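Acyl-coenzyme A oxidase acox-1.2 (Caenorhabditis elegans, PDB 5K3J) catalyses the FAD-dependent desaturation that opens peroxisomal beta-oxidation of ascaroside pheromone side chains, acting on CoA thioesters with a five-carbon omega side chain. Local coordinates at residues A165-I169 / A170-F174; V258-N262 / L263-H267; E434-V437 / M438-Q441; S519-E522 / L523-S527. One frame throughout, in Å; residues are numbered along the deposited sequence.

Interaction 1: A165-I169 / A170-F174; sequences AVYDI and ASQEF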
loop_
_atom_site.group_PDB
_atom_site.type_symbol
_atom_site.label_atom_id
_atom_site.label_comp_id
_atom_site.label_asym_id
_atom_site.label_seq_id
_atom_site.Cartn_x
_atom_site.Cartn_y
_atom_site.Cartn_z
ATOM N N ALA A 165 17.217 -20.622 27.563
ATOM C CA ALA A 165 18.587 -20.379 27.985
ATOM C C ALA A 165 18.792 -20.987 29.366
ATOM O O ALA A 165 18.435 -20.389 30.385
ATOM C CB ALA A 165 18.892 -18.903 27.999
ATOM N N VAL A 166 19.358 -22.190 29.385
ATOM C CA VAL A 166 19.534 -22.957 30.610
ATOM C C VAL A 166 20.954 -22.857 31.145
ATOM O O VAL A 166 21.918 -23.164 30.443
ATOM C CB VAL A 166 19.186 -24.446 30.385
ATOM C CG1 VAL A 166 19.772 -25.312 31.498
ATOM C CG2 VAL A 166 17.679 -24.634 30.280
ATOM N N TYR A 167 21.082 -22.436 32.396
ATOM C CA TYR A 167 22.395 -22.329 33.005
ATOM C C TYR A 167 22.835 -23.654 33.626
ATOM O O TYR A 167 22.127 -24.249 34.441
ATOM C CB TYR A 167 22.410 -21.223 34.056
ATOM C CG TYR A 167 23.797 -20.903 34.557
ATOM C CD1 TYR A 167 24.837 -20.677 33.665
ATOM C CD2 TYR A 167 24.070 -20.829 35.915
ATOM C CE1 TYR A 167 26.109 -20.390 34.109
ATOM C CE2 TYR A 167 25.341 -20.540 36.370
ATOM C CZ TYR A 167 26.358 -20.323 35.463
ATOM O OH TYR A 167 27.627 -20.035 35.911
ATOM N N ASP A 168 24.010 -24.116 33.216
ATOM C CA ASP A 168 24.621 -25.303 33.794
ATOM C C ASP A 168 25.815 -24.875 34.639
ATOM O O ASP A 168 26.884 -24.565 34.111
ATOM C CB ASP A 168 25.037 -26.280 32.695
ATOM C CG ASP A 168 25.957 -27.371 33.197
ATOM O OD1 ASP A 168 25.677 -27.952 34.267
ATOM O OD2 ASP A 168 26.966 -27.644 32.516
ATOM N N ILE A 169 25.617 -24.852 35.952
ATOM C CA ILE A 169 26.608 -24.322 36.884
ATOM C C ILE A 169 27.941 -25.065 36.795
ATOM O O ILE A 169 29.000 -24.485 37.034
ATOM C CB ILE A 169 26.084 -24.378 38.337
ATOM C CG1 ILE A 169 24.714 -23.704 38.434
ATOM C CG2 ILE A 169 27.056 -23.709 39.289
ATOM C CD1 ILE A 169 24.170 -23.629 39.846
ATOM N N ALA A 170 27.877 -26.342 36.426
ATOM C CA ALA A 170 29.051 -27.211 36.363
ATOM C C ALA A 170 30.193 -26.603 35.551
ATOM O O ALA A 170 31.308 -26.443 36.053
ATOM C CB ALA A 170 28.667 -28.564 35.785
ATOM N N SER A 171 29.906 -26.268 34.297
ATOM C CA SER A 171 30.903 -25.692 33.402
ATOM C C SER A 171 30.699 -24.194 33.223
ATOM O O SER A 171 31.389 -23.560 32.421
ATOM C CB SER A 171 30.860 -26.389 32.041
ATOM O OG SER A 171 29.563 -26.303 31.470
ATOM N N GLN A 172 29.746 -23.642 33.970
ATOM C CA GLN A 172 29.419 -22.219 33.904
ATOM C C GLN A 172 29.099 -21.773 32.483
ATOM O O GLN A 172 29.774 -20.908 31.927
ATOM C CB GLN A 172 30.565 -21.382 34.472
ATOM C CG GLN A 172 30.856 -21.669 35.937
ATOM C CD GLN A 172 32.189 -21.104 36.387
ATOM O OE1 GLN A 172 32.945 -21.761 37.101
ATOM N NE2 GLN A 172 32.482 -19.877 35.972
ATOM N N GLU A 173 28.074 -22.380 31.897
ATOM C CA GLU A 173 27.661 -22.054 30.541
ATOM C C GLU A 173 26.145 -21.982 30.432
ATOM O O GLU A 173 25.422 -22.618 31.199
ATOM C CB GLU A 173 28.192 -23.092 29.550
ATOM C CG GLU A 173 29.705 -23.193 29.468
ATOM C CD GLU A 173 30.150 -24.359 28.607
ATOM O OE1 GLU A 173 29.682 -25.491 28.857
ATOM O OE2 GLU A 173 30.954 -24.145 27.675
ATOM N N PHE A 174 25.665 -21.201 29.474
ATOM C CA PHE A 174 24.254 -21.228 29.129
ATOM C C PHE A 174 24.045 -22.186 27.972
ATOM O O PHE A 174 24.738 -22.107 26.962
ATOM C CB PHE A 174 23.748 -19.839 28.756
ATOM C CG PHE A 174 23.604 -18.913 29.924
ATOM C CD1 PHE A 174 22.473 -18.951 30.720
ATOM C CD2 PHE A 174 24.597 -18.000 30.222
ATOM C CE1 PHE A 174 22.340 -18.098 31.794
ATOM C CE2 PHE A 174 24.470 -17.147 31.294
ATOM C CZ PHE A 174 23.341 -17.194 32.082
#

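Interaction 2: V258-N262 / L263-H267; sequences VPRTN and LLMRH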
loop_
_atom_site.group_PDB
_atom_site.type_symbol
_atom_site.label_atom_id
_atom_site.label_comp_id
_atom_site.label_asym_id
_atom_site.label_seq_id
_atom_site.Cartn_x
_atom_site.Cartn_y
_atom_site.Cartn_z
ATOM N N VAL A 258 27.287 -21.311 25.392
ATOM C CA VAL A 258 28.046 -20.074 25.473
ATOM C C VAL A 258 28.401 -19.793 26.929
ATOM O O VAL A 258 27.646 -20.151 27.833
ATOM C CB VAL A 258 27.262 -18.878 24.877
ATOM C CG1 VAL A 258 27.079 -19.058 23.383
ATOM C CG2 VAL A 258 25.915 -18.704 25.574
ATOM N N PRO A 259 29.566 -19.173 27.161
ATOM C CA PRO A 259 29.998 -18.775 28.504
ATOM C C PRO A 259 28.946 -17.952 29.244
ATOM O O PRO A 259 28.157 -17.248 28.612
ATOM C CB PRO A 259 31.245 -17.937 28.232
ATOM C CG PRO A 259 31.791 -18.495 26.972
ATOM C CD PRO A 259 30.611 -18.927 26.150
ATOM N N ARG A 260 28.943 -18.061 30.570
ATOM C CA ARG A 260 28.070 -17.270 31.433
ATOM C C ARG A 260 28.153 -15.777 31.114
ATOM O O ARG A 260 27.173 -15.044 31.257
ATOM C CB ARG A 260 28.431 -17.512 32.901
ATOM C CG ARG A 260 27.672 -16.647 33.894
ATOM C CD ARG A 260 28.248 -16.785 35.292
ATOM N NE ARG A 260 29.600 -16.239 35.378
ATOM C CZ ARG A 260 29.880 -14.988 35.738
ATOM N NH1 ARG A 260 28.901 -14.147 36.051
ATOM N NH2 ARG A 260 31.139 -14.576 35.788
ATOM N N THR A 261 29.327 -15.345 30.662
ATOM C CA THR A 261 29.592 -13.944 30.361
ATOM C C THR A 261 29.259 -13.571 28.916
ATOM O O THR A 261 29.649 -12.506 28.436
ATOM C CB THR A 261 31.060 -13.601 30.643
ATOM O OG1 THR A 261 31.905 -14.531 29.953
ATOM C CG2 THR A 261 31.334 -13.689 32.131
ATOM N N ASN A 262 28.550 -14.455 28.222
ATOM C CA ASN A 262 27.984 -14.112 26.923
ATOM C C ASN A 262 26.555 -13.640 27.130
ATOM O O ASN A 262 25.890 -13.175 26.201
ATOM C CB ASN A 262 28.048 -15.291 25.955
ATOM C CG ASN A 262 29.403 -15.411 25.283
ATOM O OD1 ASN A 262 30.433 -15.103 25.885
ATOM N ND2 ASN A 262 29.408 -15.837 24.024
ATOM N N LEU A 263 26.101 -13.763 28.374
ATOM C CA LEU A 263 24.880 -13.110 28.819
ATOM C C LEU A 263 25.159 -11.633 29.038
ATOM O O LEU A 263 26.028 -11.266 29.838
ATOM C CB LEU A 263 24.352 -13.740 30.108
ATOM C CG LEU A 263 23.242 -12.968 30.835
ATOM C CD1 LEU A 263 21.978 -12.899 30.000
ATOM C CD2 LEU A 263 22.945 -13.583 32.194
ATOM N N LEU A 264 24.433 -10.788 28.320
ATOM C CA LEU A 264 24.589 -9.352 28.478
ATOM C C LEU A 264 24.218 -8.925 29.883
ATOM O O LEU A 264 23.043 -8.894 30.248
ATOM C CB LEU A 264 23.740 -8.585 27.467
ATOM C CG LEU A 264 24.183 -8.645 26.005
ATOM C CD1 LEU A 264 23.683 -7.405 25.264
ATOM C CD2 LEU A 264 25.703 -8.815 25.878
ATOM N N MET A 265 25.237 -8.600 30.667
ATOM C CA MET A 265 25.033 -8.077 32.002
ATOM C C MET A 265 25.400 -6.597 32.035
ATOM O O MET A 265 26.139 -6.117 31.173
ATOM C CB MET A 265 25.841 -8.880 33.018
ATOM C CG MET A 265 25.389 -10.335 33.105
ATOM S SD MET A 265 26.363 -11.376 34.211
ATOM C CE MET A 265 27.402 -12.263 33.048
ATOM N N ARG A 266 24.926 -5.936 33.088
ATOM C CA ARG A 266 24.638 -4.500 33.189
ATOM C C ARG A 266 23.137 -4.488 33.403
ATOM O O ARG A 266 22.405 -5.099 32.623
ATOM C CB ARG A 266 25.021 -3.672 31.956
ATOM C CG ARG A 266 25.039 -2.166 32.202
ATOM C CD ARG A 266 25.048 -1.382 30.895
ATOM N NE ARG A 266 26.206 -0.498 30.780
ATOM C CZ ARG A 266 26.196 0.798 31.083
ATOM N NH1 ARG A 266 27.302 1.518 30.944
ATOM N NH2 ARG A 266 25.085 1.378 31.526
ATOM N N HIS A 267 22.699 -3.812 34.464
ATOM C CA HIS A 267 21.325 -3.870 34.982
ATOM C C HIS A 267 21.067 -5.193 35.710
ATOM O O HIS A 267 20.618 -5.189 36.854
ATOM C CB HIS A 267 20.278 -3.672 33.878
ATOM C CG HIS A 267 20.631 -2.607 32.886
ATOM N ND1 HIS A 267 21.458 -1.547 33.198
ATOM C CD2 HIS A 267 20.284 -2.448 31.591
ATOM C CE1 HIS A 267 21.595 -0.777 32.132
ATOM N NE2 HIS A 267 20.895 -1.299 31.144
#

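Interaction 3: E434-V437 / M438-Q441; sequences ENMV and MLLQ. With FAD (flavin-adenine dinucleotide), chain C.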
loop_
_atom_site.group_PDB
_atom_site.type_symbol
_atom_site.label_atom_id
_atom_site.label_comp_id
_atom_site.label_asym_id
_atom_site.label_seq_id
_atom_site.Cartn_x
_atom_site.Cartn_y
_atom_site.Cartn_z
ATOM N N GLU A 434 3.841 -4.479 16.324
ATOM C CA GLU A 434 2.631 -4.469 15.507
ATOM C C GLU A 434 1.764 -3.269 15.899
ATOM O O GLU A 434 1.519 -3.041 17.084
ATOM C CB GLU A 434 1.860 -5.785 15.675
ATOM C CG GLU A 434 1.031 -6.203 14.465
ATOM C CD GLU A 434 -0.120 -5.256 14.180
ATOM O OE1 GLU A 434 -0.918 -4.998 15.107
ATOM O OE2 GLU A 434 -0.220 -4.763 13.035
ATOM N N ASN A 435 1.310 -2.513 14.900
ATOM C CA ASN A 435 0.640 -1.226 15.113
ATOM C C ASN A 435 -0.557 -1.270 16.060
ATOM O O ASN A 435 -0.691 -0.408 16.931
ATOM C CB ASN A 435 0.199 -0.634 13.768
ATOM C CG ASN A 435 1.234 0.306 13.181
ATOM O OD1 ASN A 435 0.919 1.128 12.321
ATOM N ND2 ASN A 435 2.478 0.187 13.636
ATOM N N MET A 436 -1.426 -2.262 15.886
ATOM C CA MET A 436 -2.575 -2.436 16.773
ATOM C C MET A 436 -2.138 -2.697 18.210
ATOM O O MET A 436 -2.699 -2.129 19.149
ATOM C CB MET A 436 -3.471 -3.581 16.295
ATOM C CG MET A 436 -4.305 -3.273 15.064
ATOM S SD MET A 436 -5.246 -1.740 15.202
ATOM C CE MET A 436 -4.322 -0.683 14.090
ATOM N N VAL A 437 -1.141 -3.562 18.370
ATOM C CA VAL A 437 -0.600 -3.908 19.681
ATOM C C VAL A 437 0.044 -2.698 20.355
ATOM O O VAL A 437 -0.070 -2.517 21.569
ATOM C CB VAL A 437 0.438 -5.047 19.571
ATOM C CG1 VAL A 437 1.093 -5.316 20.917
ATOM C CG2 VAL A 437 -0.217 -6.308 19.031
ATOM N N MET A 438 0.708 -1.867 19.558
ATOM C CA MET A 438 1.402 -0.691 20.073
ATOM C C MET A 438 0.423 0.422 20.434
ATOM O O MET A 438 0.639 1.157 21.398
ATOM C CB MET A 438 2.426 -0.175 19.057
ATOM C CG MET A 438 3.673 -1.035 18.925
ATOM S SD MET A 438 4.486 -1.342 20.505
ATOM C CE MET A 438 4.209 -3.103 20.673
ATOM N N LEU A 439 -0.645 0.547 19.651
ATOM C CA LEU A 439 -1.709 1.501 19.946
ATOM C C LEU A 439 -2.400 1.104 21.244
ATOM O O LEU A 439 -2.856 1.956 22.005
ATOM C CB LEU A 439 -2.723 1.566 18.801
ATOM C CG LEU A 439 -2.397 2.443 17.589
ATOM C CD1 LEU A 439 -3.470 2.303 16.524
ATOM C CD2 LEU A 439 -2.256 3.894 18.015
ATOM N N LEU A 440 -2.464 -0.201 21.482
ATOM C CA LEU A 440 -3.063 -0.742 22.695
ATOM C C LEU A 440 -2.153 -0.565 23.901
ATOM O O LEU A 440 -2.619 -0.519 25.036
ATOM C CB LEU A 440 -3.401 -2.222 22.506
ATOM C CG LEU A 440 -4.700 -2.479 21.743
ATOM C CD1 LEU A 440 -4.873 -3.958 21.433
ATOM C CD2 LEU A 440 -5.875 -1.950 22.552
ATOM N N GLN A 441 -0.853 -0.470 23.646
ATOM C CA GLN A 441 0.125 -0.255 24.707
ATOM C C GLN A 441 0.012 1.154 25.275
ATOM O O GLN A 441 0.106 1.353 26.486
ATOM C CB GLN A 441 1.541 -0.505 24.187
ATOM C CG GLN A 441 2.053 -1.911 24.432
ATOM C CD GLN A 441 2.503 -2.123 25.862
ATOM O OE1 GLN A 441 3.654 -1.859 26.205
ATOM N NE2 GLN A 441 1.600 -2.614 26.701
HETATM P PA FAD C . 1.508 -10.866 15.205
HETATM O O1A FAD C . 1.389 -10.764 16.737
HETATM O O2A FAD C . 1.583 -12.308 14.783
HETATM O O5B FAD C . 0.232 -10.184 14.483
HETATM C C5B FAD C . -0.849 -11.019 14.035
HETATM C C4B FAD C . -2.196 -10.252 14.226
HETATM O O4B FAD C . -2.648 -10.465 15.436
HETATM C C3B FAD C . -1.960 -8.736 14.133
HETATM O O3B FAD C . -3.026 -8.142 13.580
HETATM C C2B FAD C . -1.810 -8.299 15.619
HETATM O O2B FAD C . -2.177 -6.859 15.777
HETATM C C1B FAD C . -2.657 -9.054 16.219
HETATM N N9A FAD C . -2.293 -9.253 17.592
HETATM C C8A FAD C . -1.244 -9.938 18.083
HETATM N N7A FAD C . -1.290 -9.861 19.434
HETATM C C5A FAD C . -2.382 -9.120 19.780
HETATM C C6A FAD C . -2.899 -8.732 21.014
HETATM N N6A FAD C . -2.521 -8.937 22.373
HETATM N N1A FAD C . -4.007 -7.988 21.068
HETATM C C2A FAD C . -4.632 -7.608 19.914
HETATM N N3A FAD C . -4.132 -7.985 18.707
HETATM C C4A FAD C . -3.001 -8.744 18.653
HETATM N N1 FAD C . 12.441 -9.232 14.478
HETATM C C2 FAD C . 13.745 -9.277 15.142
HETATM O O2 FAD C . 13.877 -9.859 16.201
HETATM N N3 FAD C . 14.908 -8.621 14.544
HETATM C C4 FAD C . 14.769 -7.937 13.316
HETATM O O4 FAD C . 15.764 -7.381 12.801
HETATM C C4X FAD C . 13.441 -7.892 12.633
HETATM N N5 FAD C . 13.299 -7.198 11.372
HETATM C C5X FAD C . 12.004 -7.145 10.704
HETATM C C6 FAD C . 11.872 -6.466 9.481
HETATM C C7 FAD C . 10.626 -6.414 8.827
HETATM C C7M FAD C . 10.751 -5.622 7.521
HETATM C C8 FAD C . 9.508 -7.036 9.390
HETATM C C8M FAD C . 8.128 -7.033 8.758
HETATM C C9 FAD C . 9.631 -7.721 10.616
HETATM C C9A FAD C . 10.875 -7.778 11.279
HETATM N N10 FAD C . 11.007 -8.494 12.570
HETATM C C10 FAD C . 12.290 -8.541 13.228
HETATM C "C1'" FAD C . 9.835 -9.166 13.193
HETATM C "C2'" FAD C . 8.923 -8.117 13.846
HETATM O "O2'" FAD C . 9.517 -7.640 15.004
HETATM C "C3'" FAD C . 7.592 -8.726 14.192
HETATM O "O3'" FAD C . 7.042 -9.293 13.036
HETATM C "C4'" FAD C . 6.670 -7.650 14.702
HETATM O "O4'" FAD C . 7.068 -7.283 16.006
HETATM C "C5'" FAD C . 5.242 -8.164 14.718
HETATM O "O5'" FAD C . 5.173 -9.350 15.515
HETATM P P FAD C . 4.317 -10.581 14.950
HETATM O O1P FAD C . 4.941 -11.023 13.620
HETATM O O2P FAD C . 4.316 -11.711 15.932
HETATM O O3P FAD C . 2.827 -10.096 14.715
#

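Interaction 4: S519-E522 / L523-S527; sequences SAVE and LTRAS. With ATP (adenosine-5'-triphosphate), chain D.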
loop_
_atom_site.group_PDB
_atom_site.type_symbol
_atom_site.label_atom_id
_atom_site.label_comp_id
_atom_site.label_asym_id
_atom_site.label_seq_id
_atom_site.Cartn_x
_atom_site.Cartn_y
_atom_site.Cartn_z
ATOM N N SER A 519 -13.247 -3.670 24.657
ATOM C CA SER A 519 -13.153 -2.223 24.505
ATOM C C SER A 519 -11.942 -1.829 23.668
ATOM O O SER A 519 -11.611 -0.651 23.565
ATOM C CB SER A 519 -13.078 -1.547 25.874
ATOM O OG SER A 519 -11.931 -1.976 26.580
ATOM N N ALA A 520 -11.296 -2.824 23.063
ATOM C CA ALA A 520 -9.988 -2.643 22.432
ATOM C C ALA A 520 -9.984 -1.624 21.292
ATOM O O ALA A 520 -8.981 -0.946 21.073
ATOM C CB ALA A 520 -9.462 -3.984 21.932
ATOM N N VAL A 521 -11.093 -1.514 20.568
ATOM C CA VAL A 521 -11.159 -0.588 19.439
ATOM C C VAL A 521 -11.273 0.861 19.909
ATOM O O VAL A 521 -10.577 1.737 19.397
ATOM C CB VAL A 521 -12.335 -0.911 18.502
ATOM C CG1 VAL A 521 -12.372 0.077 17.345
ATOM C CG2 VAL A 521 -12.211 -2.326 17.971
ATOM N N GLU A 522 -12.150 1.107 20.880
ATOM C CA GLU A 522 -12.309 2.439 21.461
ATOM C C GLU A 522 -10.992 2.947 22.028
ATOM O O GLU A 522 -10.642 4.118 21.868
ATOM C CB GLU A 522 -13.373 2.429 22.558
ATOM C CG GLU A 522 -14.788 2.264 22.040
ATOM C CD GLU A 522 -15.197 3.391 21.115
ATOM O OE1 GLU A 522 -14.893 4.562 21.431
ATOM O OE2 GLU A 522 -15.817 3.107 20.072
ATOM N N LEU A 523 -10.267 2.048 22.685
ATOM C CA LEU A 523 -8.985 2.368 23.300
ATOM C C LEU A 523 -7.939 2.783 22.275
ATOM O O LEU A 523 -7.080 3.618 22.556
ATOM C CB LEU A 523 -8.482 1.167 24.099
ATOM C CG LEU A 523 -9.329 0.770 25.306
ATOM C CD1 LEU A 523 -8.965 -0.627 25.755
ATOM C CD2 LEU A 523 -9.123 1.762 26.429
ATOM N N THR A 524 -8.005 2.192 21.087
ATOM C CA THR A 524 -7.073 2.549 20.025
ATOM C C THR A 524 -7.468 3.871 19.377
ATOM O O THR A 524 -6.619 4.594 18.861
ATOM C CB THR A 524 -6.991 1.467 18.932
ATOM O OG1 THR A 524 -8.296 1.241 18.384
ATOM C CG2 THR A 524 -6.450 0.166 19.502
ATOM N N ARG A 525 -8.761 4.179 19.398
ATOM C CA ARG A 525 -9.229 5.471 18.915
ATOM C C ARG A 525 -8.694 6.556 19.834
ATOM O O ARG A 525 -8.330 7.646 19.390
ATOM C CB ARG A 525 -10.755 5.524 18.863
ATOM C CG ARG A 525 -11.391 4.427 18.029
ATOM C CD ARG A 525 -12.907 4.529 18.064
ATOM N NE ARG A 525 -13.556 3.400 17.402
ATOM C CZ ARG A 525 -13.748 3.311 16.090
ATOM N NH1 ARG A 525 -13.334 4.282 15.287
ATOM N NH2 ARG A 525 -14.351 2.245 15.579
ATOM N N ALA A 526 -8.644 6.237 21.124
ATOM C CA ALA A 526 -8.107 7.139 22.133
ATOM C C ALA A 526 -6.625 7.400 21.904
ATOM O O ALA A 526 -6.178 8.549 21.920
ATOM C CB ALA A 526 -8.335 6.571 23.526
ATOM N N SER A 527 -5.868 6.325 21.699
ATOM C CA SER A 527 -4.434 6.427 21.460
ATOM C C SER A 527 -4.128 7.327 20.266
ATOM O O SER A 527 -3.348 8.269 20.384
ATOM C CB SER A 527 -3.826 5.040 21.240
ATOM O OG SER A 527 -3.799 4.293 22.445
HETATM P PG ATP D . -11.035 7.025 13.663
HETATM O O1G ATP D . -11.022 7.176 15.165
HETATM O O2G ATP D . -12.247 6.297 13.129
HETATM O O3G ATP D . -10.675 8.282 12.908
HETATM P PB ATP D . -9.596 5.370 11.918
HETATM O O1B ATP D . -8.307 5.900 11.332
HETATM O O2B ATP D . -10.882 5.483 11.133
HETATM O O3B ATP D . -9.804 6.023 13.376
HETATM P PA ATP D . -10.616 2.883 12.628
HETATM O O1A ATP D . -10.508 2.386 14.052
HETATM O O2A ATP D . -11.863 3.604 12.174
HETATM O O3A ATP D . -9.353 3.832 12.322
HETATM O "O5'" ATP D . -10.351 1.651 11.630
HETATM C "C5'" ATP D . -10.227 1.870 10.225
HETATM C "C4'" ATP D . -9.134 0.938 9.732
HETATM O "O4'" ATP D . -7.854 1.577 9.788
HETATM C "C3'" ATP D . -9.080 -0.292 10.621
HETATM O "O3'" ATP D . -9.220 -1.469 9.824
HETATM C "C2'" ATP D . -7.714 -0.251 11.273
HETATM O "O2'" ATP D . -7.111 -1.545 11.316
HETATM C "C1'" ATP D . -6.906 0.704 10.406
HETATM N N9 ATP D . -5.929 1.486 11.205
HETATM C C8 ATP D . -6.216 2.561 11.959
HETATM N N7 ATP D . -5.107 3.056 12.561
HETATM C C5 ATP D . -4.070 2.286 12.187
HETATM C C6 ATP D . -2.615 2.251 12.460
HETATM N N6 ATP D . -2.025 3.164 13.273
HETATM N N1 ATP D . -1.894 1.276 11.862
HETATM C C2 ATP D . -2.465 0.364 11.052
HETATM N N3 ATP D . -3.777 0.335 10.764
HETATM C C4 ATP D . -4.617 1.254 11.291
#

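Interaction 1: A165-I169 / A170-F174
Tyr-167 lies across the ring of Phe-174, its partner in a non-hydrogen-bonded antiparallel pair. Tyr-167 CB starts beside the phenylalanine, 3.9 Å from Phe-174 CE1. With CG anti to the backbone N (chi1 -170°), the phenol then runs toward the turn: Tyr-167 CD1 lies over the centre of the Phe-174 ring and also comes within 3.2 Å of Glu-173 O, Tyr-167 CE1 passes the Gln-172–Glu-173 peptide, and Tyr-167 OH ends 3.5 Å from Gln-172 CB. The two rings are oblique, their planes 40° apart, and the Tyr-167 hydroxyl is hydrogen-bonded to Ala-272 O. A serine at Tyr-167 would probably uncover the centre of the Phe-174 ring and leave Ala-272 O without this donor. Beside this pair, Asp-168 and Glu-173 turn to the other face of the sheet. Their backbones are joined by a nearly straight bond from Asp-168 N to Glu-173 O (2.9 Å), and both carboxylates form salt bridges to Arg-257, which would offset their like charges. Gln-172 and Glu-173 together face Asp-168, a G1 beta bulge at the turn of the beta hairpin made by strands 164-168 and 173-177.

Interaction 2: V258-N262 / L263-H267
Between Arg-260 and Leu-263 the chain leaves its strand through a short 3-10 turn, in which Leu-263 N makes a weak hydrogen bond to Arg-260 O (3.3 Å) just after Asn-262 N has bonded Pro-259 O (2.8 Å). Two groups crowd the same carbonyl: Leu-263 CB, at the root of a side chain that then leads away, and the CE methyl of Met-265, which folds back to stand 3.3 Å from Arg-260 O. Met-265 reaches it by bending at its last torsion (chi3 -102°), which swings CE back over the turn. There the methyl also meets Thr-261 CA at 3.9 Å. The Met-265 and Arg-260 side chains cross at about a right angle, and the thioether end approaches the guanidinium obliquely, with CE 3.8 Å from Arg-260 NH1. Thr-261 CG2 lies over one face of that guanidinium, offset toward its rim, so two apolar groups border the charged end of Arg-260. NH1 itself is hydrogen-bonded to Val-270 O, which anchors the arginine to the following strand. Gln-130 ties the turn together from outside, its NE2 donating to Thr-261 O and Leu-263 O and its OE1 accepting from Met-265 N. The segment thus forms the exit from strand 256-259, with Leu-263 packed against Phe-174 of strand 173-177 and Phe-216 of strand 210-219, while Leu-264 turns to Thr-121 and Gln-125 on helix 112-125.

Interaction 3: E434-V437 / M438-Q441
Val-437 and Leu-440, about one turn apart on the helix, both lie on the same side of the FAD adenine: Val-437 CG2 stands above the purine plane, 3.6 Å from FAD C5A, and Leu-440 CD1 comes within 4.0 Å of FAD C2A. Next to the adenine, the ribose hydroxyl O2B donates to Glu-434 OE1, a bond modelled very short, so its exact length is doubtful. The same OE1 accepts from Met-436 N (2.9 Å), met from above the carboxylate plane, and Glu-434 thereby caps the helix as it holds the cofactor. The bend at chi2 (-66°) turns its carboxylate back toward that N-H. The other oxygen, OE2, forms a salt bridge with Arg-341 of the second subunit, fixing the carboxylate between cofactor, helix end and dimer partner. Behind this first shell the helical bonds begin with Met-438 N to Glu-434 O (2.9 Å) and Leu-439 N to Asn-435 O (2.9 Å). The side chains of Met-436 and Leu-439 lie side by side, with Met-436 CE 3.9 Å from Leu-439 CD1, and Val-437 CG1 touches Met-438 CE. Helix 435-450 packs through Met-438 and Leu-439 on Ser-390 of helix 379-405, and through Leu-439 and Leu-440 on Thr-524 of helix 520-543.

Interaction 4: S519-E522 / L523-S527
Glu-522 bends at chi2 (-61°) while Arg-525 stays extended from CG to NE, and the two side chains cross obliquely in an i to i+3 salt bridge on the first turns of helix 520-543. Its atoms, Glu-522 OE2 and Arg-525 NE, are 3.5 Å apart, a loose pairing with the carboxylate and guanidinium planes turned 31° from each other. Tyr-591 of the second subunit binds both partners through its hydroxyl, touching OE2 and Arg-525 NH2, and Gln-494 holds OE1. Val-521 runs alongside the arginine and sets CG1 3.4 Å from Arg-525 NH2. Beneath them Val-521 O accepts both Arg-525 N (3.0 Å) and the hydroxyl of Thr-524, whose OG1 folds back onto the helix backbone. Leu-523, one turn on from Ser-519, lays CD1 against Ser-519 OG at 3.4 Å. Replacing Arg-525 by a leucine would probably leave Glu-522 without this cationic mate and take away a positive group beside the ATP phosphates. The guanidinium lines the ATP pocket at the dimer interface, to which the second subunit adds His-340 and Gln-402: ATP O1A lies over one of its faces, while O2G comes in plane at its edge, 3.1 Å from Arg-525 NH1.

Along the chain the four contacts follow one another in order and fall into two neighbouring pairs. Interactions 1 and 2, with centres 11 Å apart, share the mixed sheet: strands 173-177 and 256-259 are adjacent, and Phe-174 N probably bonds Val-258 O (2.8 Å). Interactions 3 and 4 lie in the helical part, centres 10 Å apart, where helices 435-450 and 520-543 meet through a probable bond from Ser-527 OG to Leu-439 O (2.6 Å). The pairs are well separated, with nearest atoms of interactions 2 and 3 about 17 Å apart. Interactions 3 and 4 both touch the second subunit, so the FAD and ATP pockets lie close together at the dimer interface.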